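Local coordinates for oxidoreductase, iron/ascorbate family (Shewanella oneidensis, PDB 3ON7), which probably acts as an iron(II)- and 2-oxoglutarate-dependent oxygenase, with predicted ethylene-forming and L-arginine-oxidising activities, at residues Phe18-Ser21 with Leu22-Thr25; Glu46-Ala49 with Phe50-Glu54; Met60-Glu64 with Thr65-Phe69. One frame throughout, in Å; residues are numbered along the deposited sequence.

Overall arrangement
From the N terminus the chain meets the three contacts in series; none encloses or crosses another, and each joins residues that follow on directly. Contact 1 (18-25) forms the last two turns of helix 14-25, between strands 6-8 and 27-31 at one edge of the mixed sheet. Contact 2 (46-54) lies in the C-terminal part of helix 37-51 and the residues after it, about 37 Å away between centres and across the middle of the chain. Contact 3 (60-69) closes a tight turn into strand 68-70, the sheet's other outermost strand. Contacts 2 and 3 lie about 18 Å apart between centres and touch where Phe69 packs against Phe50 and Phe51.

Contact 1: Phe18-Ser21 with Leu22-Thr25; sequences FVES and LRET
With CG anti to the backbone N (chi1 171°) and a bend at chi2, Glu20 lays its carboxylate beside Arg23, whose own chain bends at chi3 to turn its guanidinium the same way. The arginine grips the acid side-on: NE donates to Glu20 OE1 at 3.2 Å, nearly straight at 167°, while NH2 donates to Glu20 OE2 at 3.0 Å through the syn lone pair of that oxygen. Both oxygens lie near the guanidinium plane, although the two flat groups are twisted 35° apart. A weak bond from Arg23 NH2 to Glu24 OE1 extends the salt bridge into a network, so one positive charge lies between two acids and probably eases their mutual repulsion. These long polar chains suit the outer side of helix 14-25, the crossover helix of a beta-alpha-beta unit between strands 6-8 and 27-31. Its inner side is apolar: Leu22 CD1 comes obliquely to within 3.5 Å of Phe18 CE2, and both side chains pack on helix 103-126 and strand 210-214. At the C-terminal end, Ser21 O accepts two bonds from opposite faces of its carbonyl plane, from Thr25 N at 2.9 Å and from Thr25 OG1 at 2.8 Å. Threonine fits here because its short hydroxyl also accepts from Phe27 N, just as the Ser21 hydroxyl reaches Phe27 O, tying the helix end to the strand that follows.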
loop_
_atom_site.group_PDB
_atom_site.type_symbol
_atom_site.label_atom_id
_atom_site.label_comp_id
_atom_site.label_asym_id
_atom_site.label_seq_id
_atom_site.Cartn_x
_atom_site.Cartn_y
_atom_site.Cartn_z
ATOM N N PHE B 18 4.607 21.611 -33.179
ATOM C CA PHE B 18 4.340 21.189 -31.803
ATOM C C PHE B 18 5.168 19.958 -31.393
ATOM O O PHE B 18 5.781 19.937 -30.316
ATOM C CB PHE B 18 2.840 20.917 -31.641
ATOM C CG PHE B 18 2.458 20.372 -30.296
ATOM C CD1 PHE B 18 2.285 21.213 -29.219
ATOM C CD2 PHE B 18 2.272 19.012 -30.115
ATOM C CE1 PHE B 18 1.933 20.703 -27.983
ATOM C CE2 PHE B 18 1.923 18.502 -28.886
ATOM C CZ PHE B 18 1.756 19.347 -27.822
ATOM N N VAL B 19 5.196 18.943 -32.254
ATOM C CA VAL B 19 5.942 17.705 -31.977
ATOM C C VAL B 19 7.438 18.006 -31.924
ATOM O O VAL B 19 8.154 17.471 -31.100
ATOM C CB VAL B 19 5.611 16.586 -32.985
ATOM C CG1 VAL B 19 6.469 15.317 -32.721
ATOM C CG2 VAL B 19 4.105 16.233 -32.910
ATOM N N GLU B 20 7.895 18.933 -32.755
ATOM C CA GLU B 20 9.297 19.342 -32.720
ATOM C C GLU B 20 9.665 20.115 -31.432
ATOM O O GLU B 20 10.777 20.001 -30.928
ATOM C CB GLU B 20 9.623 20.169 -33.967
ATOM C CG GLU B 20 10.986 20.821 -33.949
ATOM C CD GLU B 20 12.125 19.826 -33.829
ATOM O OE1 GLU B 20 11.964 18.642 -34.267
ATOM O OE2 GLU B 20 13.189 20.253 -33.309
ATOM N N SER B 21 8.747 20.928 -30.927
ATOM C CA SER B 21 8.975 21.597 -29.656
ATOM C C SER B 21 9.124 20.577 -28.511
ATOM O O SER B 21 9.917 20.763 -27.591
ATOM C CB SER B 21 7.817 22.548 -29.358
ATOM O OG SER B 21 7.951 23.113 -28.075
ATOM N N LEU B 22 8.341 19.506 -28.573
ATOM C CA LEU B 22 8.381 18.470 -27.543
ATOM C C LEU B 22 9.682 17.711 -27.609
ATOM O O LEU B 22 10.296 17.458 -26.582
ATOM C CB LEU B 22 7.202 17.493 -27.680
ATOM C CG LEU B 22 5.817 17.938 -27.179
ATOM C CD1 LEU B 22 4.765 16.918 -27.577
ATOM C CD2 LEU B 22 5.776 18.164 -25.665
ATOM N N ARG B 23 10.087 17.335 -28.817
ATOM C CA ARG B 23 11.367 16.654 -29.018
ATOM C C ARG B 23 12.516 17.501 -28.493
ATOM O O ARG B 23 13.405 16.992 -27.824
ATOM C CB ARG B 23 11.613 16.353 -30.507
ATOM C CG ARG B 23 12.848 15.489 -30.774
ATOM C CD ARG B 23 13.384 15.649 -32.199
ATOM N NE ARG B 23 13.940 16.984 -32.405
ATOM C CZ ARG B 23 15.110 17.403 -31.923
ATOM N NH1 ARG B 23 15.891 16.587 -31.214
ATOM N NH2 ARG B 23 15.507 18.651 -32.164
ATOM N N GLU B 24 12.504 18.790 -28.809
ATOM C CA GLU B 24 13.621 19.664 -28.441
ATOM C C GLU B 24 13.647 19.994 -26.937
ATOM O O GLU B 24 14.717 19.971 -26.327
ATOM C CB GLU B 24 13.599 20.948 -29.287
ATOM C CG GLU B 24 14.774 21.897 -29.050
ATOM C CD GLU B 24 16.136 21.233 -29.274
ATOM O OE1 GLU B 24 16.387 20.763 -30.411
ATOM O OE2 GLU B 24 16.954 21.187 -28.315
ATOM N N THR B 25 12.486 20.296 -26.344
ATOM C CA THR B 25 12.431 20.827 -24.975
ATOM C C THR B 25 11.653 19.970 -23.982
ATOM O O THR B 25 11.673 20.261 -22.794
ATOM C CB THR B 25 11.744 22.216 -24.928
ATOM O OG1 THR B 25 10.329 22.052 -25.132
ATOM C CG2 THR B 25 12.321 23.158 -25.960
#

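Contact 2: Glu46-Ala49 with Phe50-Glu54; sequences EWQA and FFNSE
Phe50 offers a ring face to the edge of Trp47, forming an edge-to-face pair with centroids 5.2 Å apart and planes at 61°. The phenyl CG lies anti to its backbone N (chi1 171°), which carries the ring alongside the indole, and Trp47 CZ3 sits over its face. Phe51, one place on, brings CE2 to the indole edge, 4.1 Å from Trp47 CE3, and continues the helical bonding through its N to Trp47 O at 3.0 Å. Its ring also meets His156, and Trp47 packs on Tyr90, so bulky aromatics suit this buried side of helix 37-51, which faces the main sheet. Asn52 follows: its N bonds to Gln48 O at 3.0 Å and, weakly, to Ala49 O. The Gln48 side chain crosses that of Asn52, the amide planes 32° apart, and its NE2 gives Asn52 OD1 a weak bond at 3.1 Å. In the conformer given, the Ser53 hydroxyl donates to Phe50 O at 2.8 Å, a bond that the second conformer of Ser53 makes doubtful. The chemistry thus divides by side: aromatic surface probably fixes the helix on the sheet, while on the more exposed side a weak amide-amide bond adds only a little to the backbone bonds of Asn52.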
loop_
_atom_site.group_PDB
_atom_site.type_symbol
_atom_site.label_atom_id
_atom_site.label_comp_id
_atom_site.label_asym_id
_atom_site.label_seq_id
_atom_site.Cartn_x
_atom_site.Cartn_y
_atom_site.Cartn_z
ATOM N N GLU B 46 -16.106 27.474 -9.897
ATOM C CA GLU B 46 -16.848 26.655 -8.945
ATOM C C GLU B 46 -15.946 25.813 -8.042
ATOM O O GLU B 46 -16.346 25.456 -6.929
ATOM C CB GLU B 46 -17.965 25.836 -9.615
ATOM C CG GLU B 46 -17.552 24.864 -10.693
ATOM C CD GLU B 46 -18.743 24.290 -11.460
ATOM O OE1 GLU B 46 -19.878 24.791 -11.288
ATOM O OE2 GLU B 46 -18.541 23.323 -12.231
ATOM N N TRP B 47 -14.720 25.535 -8.483
ATOM C CA TRP B 47 -13.777 24.817 -7.633
ATOM C C TRP B 47 -13.147 25.753 -6.626
ATOM O O TRP B 47 -12.943 25.383 -5.472
ATOM C CB TRP B 47 -12.726 24.080 -8.470
ATOM C CG TRP B 47 -13.298 22.813 -8.968
ATOM C CD1 TRP B 47 -13.971 22.617 -10.124
ATOM C CD2 TRP B 47 -13.297 21.562 -8.290
ATOM N NE1 TRP B 47 -14.382 21.316 -10.223
ATOM C CE2 TRP B 47 -13.968 20.643 -9.109
ATOM C CE3 TRP B 47 -12.783 21.125 -7.077
ATOM C CZ2 TRP B 47 -14.129 19.318 -8.755
ATOM C CZ3 TRP B 47 -12.959 19.805 -6.724
ATOM C CH2 TRP B 47 -13.621 18.920 -7.557
ATOM N N GLN B 48 -12.860 26.975 -7.040
ATOM C CA GLN B 48 -12.481 27.999 -6.073
ATOM C C GLN B 48 -13.518 28.088 -4.951
ATOM O O GLN B 48 -13.183 28.107 -3.760
ATOM C CB GLN B 48 -12.324 29.358 -6.744
ATOM C CG GLN B 48 -11.819 30.448 -5.813
ATOM C CD GLN B 48 -10.454 30.133 -5.234
ATOM O OE1 GLN B 48 -9.447 30.272 -5.906
ATOM N NE2 GLN B 48 -10.423 29.704 -3.981
ATOM N N ALA B 49 -14.776 28.140 -5.347
ATOM C CA ALA B 49 -15.900 28.106 -4.400
ATOM C C ALA B 49 -15.859 26.883 -3.479
ATOM O O ALA B 49 -16.016 26.991 -2.266
ATOM C CB ALA B 49 -17.226 28.151 -5.169
ATOM N N PHE B 50 -15.655 25.723 -4.067
ATOM C CA PHE B 50 -15.530 24.479 -3.298
ATOM C C PHE B 50 -14.485 24.582 -2.202
ATOM O O PHE B 50 -14.760 24.222 -1.070
ATOM C CB PHE B 50 -15.186 23.315 -4.227
ATOM C CG PHE B 50 -14.834 22.053 -3.511
ATOM C CD1 PHE B 50 -15.823 21.237 -3.004
ATOM C CD2 PHE B 50 -13.510 21.684 -3.339
ATOM C CE1 PHE B 50 -15.504 20.073 -2.341
ATOM C CE2 PHE B 50 -13.180 20.524 -2.669
ATOM C CZ PHE B 50 -14.172 19.722 -2.165
ATOM N N PHE B 51 -13.294 25.070 -2.542
ATOM C CA PHE B 51 -12.187 25.172 -1.569
ATOM C C PHE B 51 -12.395 26.285 -0.561
ATOM O O PHE B 51 -11.798 26.256 0.519
ATOM C CB PHE B 51 -10.850 25.419 -2.267
ATOM C CG PHE B 51 -10.368 24.262 -3.080
ATOM C CD1 PHE B 51 -9.972 23.099 -2.472
ATOM C CD2 PHE B 51 -10.310 24.345 -4.453
ATOM C CE1 PHE B 51 -9.508 22.044 -3.220
ATOM C CE2 PHE B 51 -9.879 23.281 -5.203
ATOM C CZ PHE B 51 -9.481 22.131 -4.591
ATOM N N ASN B 52 -13.246 27.256 -0.900
ATOM C CA ASN B 52 -13.524 28.381 -0.004
ATOM C C ASN B 52 -14.586 28.102 1.073
ATOM O O ASN B 52 -14.894 29.002 1.850
ATOM C CB ASN B 52 -13.871 29.639 -0.829
ATOM C CG ASN B 52 -12.643 30.307 -1.401
ATOM O OD1 ASN B 52 -11.522 29.919 -1.084
ATOM N ND2 ASN B 52 -12.841 31.333 -2.234
ATOM N N SER B 53 -15.126 26.878 1.117
ATOM C CA SER B 53 -16.137 26.419 2.082
ATOM C C SER B 53 -15.569 25.346 3.006
ATOM O O SER B 53 -14.677 24.599 2.588
ATOM C CB SER B 53 -17.299 25.769 1.320
ATOM O OG SER B 53 -16.920 24.520 0.718
ATOM N N GLU B 54 -16.129 25.194 4.206
ATOM C CA GLU B 54 -15.700 24.082 5.060
ATOM C C GLU B 54 -16.482 22.796 4.709
ATOM O O GLU B 54 -16.170 21.700 5.198
ATOM C CB GLU B 54 -15.738 24.458 6.561
ATOM C CG GLU B 54 -14.673 25.571 7.007
ATOM C CD GLU B 54 -13.212 25.363 6.466
ATOM O OE1 GLU B 54 -12.490 24.447 6.947
ATOM O OE2 GLU B 54 -12.780 26.143 5.567
#

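Contact 3: Met60-Glu64 with Thr65-Phe69; sequences MFNRE and THDGF
Asn62 and Asp67 form the tight heart of this turn, their flat groups crossing with planes 58° apart. Asn62 ND2 donates to Asp67 OD1 at 2.9 Å, coming from above the carboxylate plane, and Thr65 OG1 reaches the same oxygen from the opposite face. The aspartate CG stands between its backbone N and carbonyl carbon (chi1 60°), a placing that brings OD1 to Asn62 and Thr65. Arg97 N binds OD2, so this buried carboxylate has partners at both oxygens. The backbones form a hairpin-like reversal leading into strand 68-70: His66 N bonds to Asn62 O at 2.8 Å, Asn62 N to Asp67 O at 3.0 Å, and Phe61 N to Phe69 O at 2.9 Å. Gly68 suits its site: its backbone angles are ones a residue with a side chain tolerates badly, and its CA lies close against Phe61 CA. At the open end of the hairpin the selenium of Met60, a selenomethionine here, lies obliquely beside Phe69, 4.3 Å from CD2, in a looser Met-aromatic contact. The Phe61 and His66 rings meet merely rim to rim, Phe61 CE2 lying 3.8 Å from His66 CD2. Arg63, by contrast, is held: NH1 lies over the centre of the Phe61 ring and hydrogen-bonds to Phe61 O. Away from the core, other subunits hold the tip: Glu64 forms a salt bridge to Lys149 of the second subunit, and His66 ND1 bonds to the C-terminal Leu280 of the fourth.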
loop_
_atom_site.group_PDB
_atom_site.type_symbol
_atom_site.label_atom_id
_atom_site.label_comp_id
_atom_site.label_asym_id
_atom_site.label_seq_id
_atom_site.Cartn_x
_atom_site.Cartn_y
_atom_site.Cartn_z
HETATM N N MSE B 60 -13.204 14.251 2.295
HETATM C CA MSE B 60 -11.865 13.776 2.679
HETATM C C MSE B 60 -11.554 12.575 1.847
HETATM O O MSE B 60 -12.381 11.681 1.729
HETATM C CB MSE B 60 -11.796 13.315 4.149
HETATM C CG MSE B 60 -11.775 14.413 5.212
HETATM SE SE MSE B 60 -10.303 15.651 5.012
HETATM C CE MSE B 60 -8.934 14.293 4.826
ATOM N N PHE B 61 -10.347 12.548 1.302
ATOM C CA PHE B 61 -9.932 11.461 0.420
ATOM C C PHE B 61 -10.094 10.096 1.056
ATOM O O PHE B 61 -9.888 9.937 2.239
ATOM C CB PHE B 61 -8.490 11.639 -0.054
ATOM C CG PHE B 61 -7.448 11.493 1.031
ATOM C CD1 PHE B 61 -7.110 12.555 1.825
ATOM C CD2 PHE B 61 -6.784 10.296 1.203
ATOM C CE1 PHE B 61 -6.157 12.441 2.797
ATOM C CE2 PHE B 61 -5.821 10.152 2.168
ATOM C CZ PHE B 61 -5.489 11.222 2.963
ATOM N N ASN B 62 -10.476 9.127 0.230
ATOM C CA ASN B 62 -10.490 7.733 0.618
ATOM C C ASN B 62 -9.057 7.244 0.808
ATOM O O ASN B 62 -8.211 7.413 -0.067
ATOM C CB ASN B 62 -11.203 6.877 -0.432
ATOM C CG ASN B 62 -12.623 7.314 -0.656
ATOM O OD1 ASN B 62 -13.320 7.681 0.301
ATOM N ND2 ASN B 62 -13.068 7.307 -1.931
ATOM N N ARG B 63 -8.815 6.626 1.960
ATOM C CA ARG B 63 -7.491 6.167 2.339
ATOM C C ARG B 63 -7.007 5.039 1.459
ATOM O O ARG B 63 -5.822 4.946 1.201
ATOM C CB ARG B 63 -7.456 5.726 3.810
ATOM C CG ARG B 63 -6.948 6.776 4.763
ATOM C CD ARG B 63 -7.817 7.998 4.786
ATOM N NE ARG B 63 -7.243 9.028 5.653
ATOM C CZ ARG B 63 -7.595 10.315 5.647
ATOM N NH1 ARG B 63 -8.537 10.771 4.805
ATOM N NH2 ARG B 63 -6.993 11.154 6.492
ATOM N N GLU B 64 -7.906 4.174 1.009
ATOM C CA GLU B 64 -7.489 3.064 0.164
ATOM C C GLU B 64 -7.014 3.512 -1.196
ATOM O O GLU B 64 -5.911 3.154 -1.605
ATOM C CB GLU B 64 -8.605 2.022 -0.009
ATOM C CG GLU B 64 -8.070 0.719 -0.569
ATOM C CD GLU B 64 -9.128 -0.290 -0.914
ATOM O OE1 GLU B 64 -10.332 -0.048 -0.655
ATOM O OE2 GLU B 64 -8.729 -1.342 -1.459
ATOM N N THR B 65 -7.855 4.285 -1.889
ATOM C CA THR B 65 -7.648 4.622 -3.293
ATOM C C THR B 65 -7.248 6.087 -3.577
ATOM O O THR B 65 -7.042 6.461 -4.724
ATOM C CB THR B 65 -8.896 4.266 -4.116
ATOM O OG1 THR B 65 -10.051 4.904 -3.566
ATOM C CG2 THR B 65 -9.131 2.763 -4.083
ATOM N N HIS B 66 -7.123 6.907 -2.542
ATOM C CA HIS B 66 -6.623 8.281 -2.688
ATOM C C HIS B 66 -7.363 9.138 -3.731
ATOM O O HIS B 66 -6.776 9.980 -4.400
ATOM C CB HIS B 66 -5.110 8.250 -2.920
ATOM C CG HIS B 66 -4.355 7.713 -1.744
ATOM N ND1 HIS B 66 -3.916 6.409 -1.678
ATOM C CD2 HIS B 66 -4.012 8.286 -0.563
ATOM C CE1 HIS B 66 -3.320 6.203 -0.513
ATOM N NE2 HIS B 66 -3.380 7.318 0.190
ATOM N N ASP B 67 -8.672 8.926 -3.836
ATOM C CA ASP B 67 -9.545 9.812 -4.575
ATOM C C ASP B 67 -10.275 10.721 -3.586
ATOM O O ASP B 67 -10.690 10.273 -2.507
ATOM C CB ASP B 67 -10.549 9.027 -5.445
ATOM C CG ASP B 67 -11.471 8.081 -4.644
ATOM O OD1 ASP B 67 -10.953 7.258 -3.852
ATOM O OD2 ASP B 67 -12.719 8.131 -4.843
ATOM N N GLY B 68 -10.427 11.997 -3.945
ATOM C CA GLY B 68 -11.170 12.946 -3.096
ATOM C C GLY B 68 -10.346 14.152 -2.681
ATOM O O GLY B 68 -9.401 14.527 -3.361
ATOM N N PHE B 69 -10.708 14.753 -1.552
ATOM C CA PHE B 69 -10.103 16.017 -1.106
ATOM C C PHE B 69 -8.910 15.840 -0.154
ATOM O O PHE B 69 -8.982 15.090 0.806
ATOM C CB PHE B 69 -11.168 16.861 -0.426
ATOM C CG PHE B 69 -10.636 18.047 0.285
ATOM C CD1 PHE B 69 -9.910 18.994 -0.388
ATOM C CD2 PHE B 69 -10.898 18.240 1.626
ATOM C CE1 PHE B 69 -9.426 20.095 0.261
ATOM C CE2 PHE B 69 -10.413 19.363 2.286
ATOM C CZ PHE B 69 -9.677 20.288 1.593
#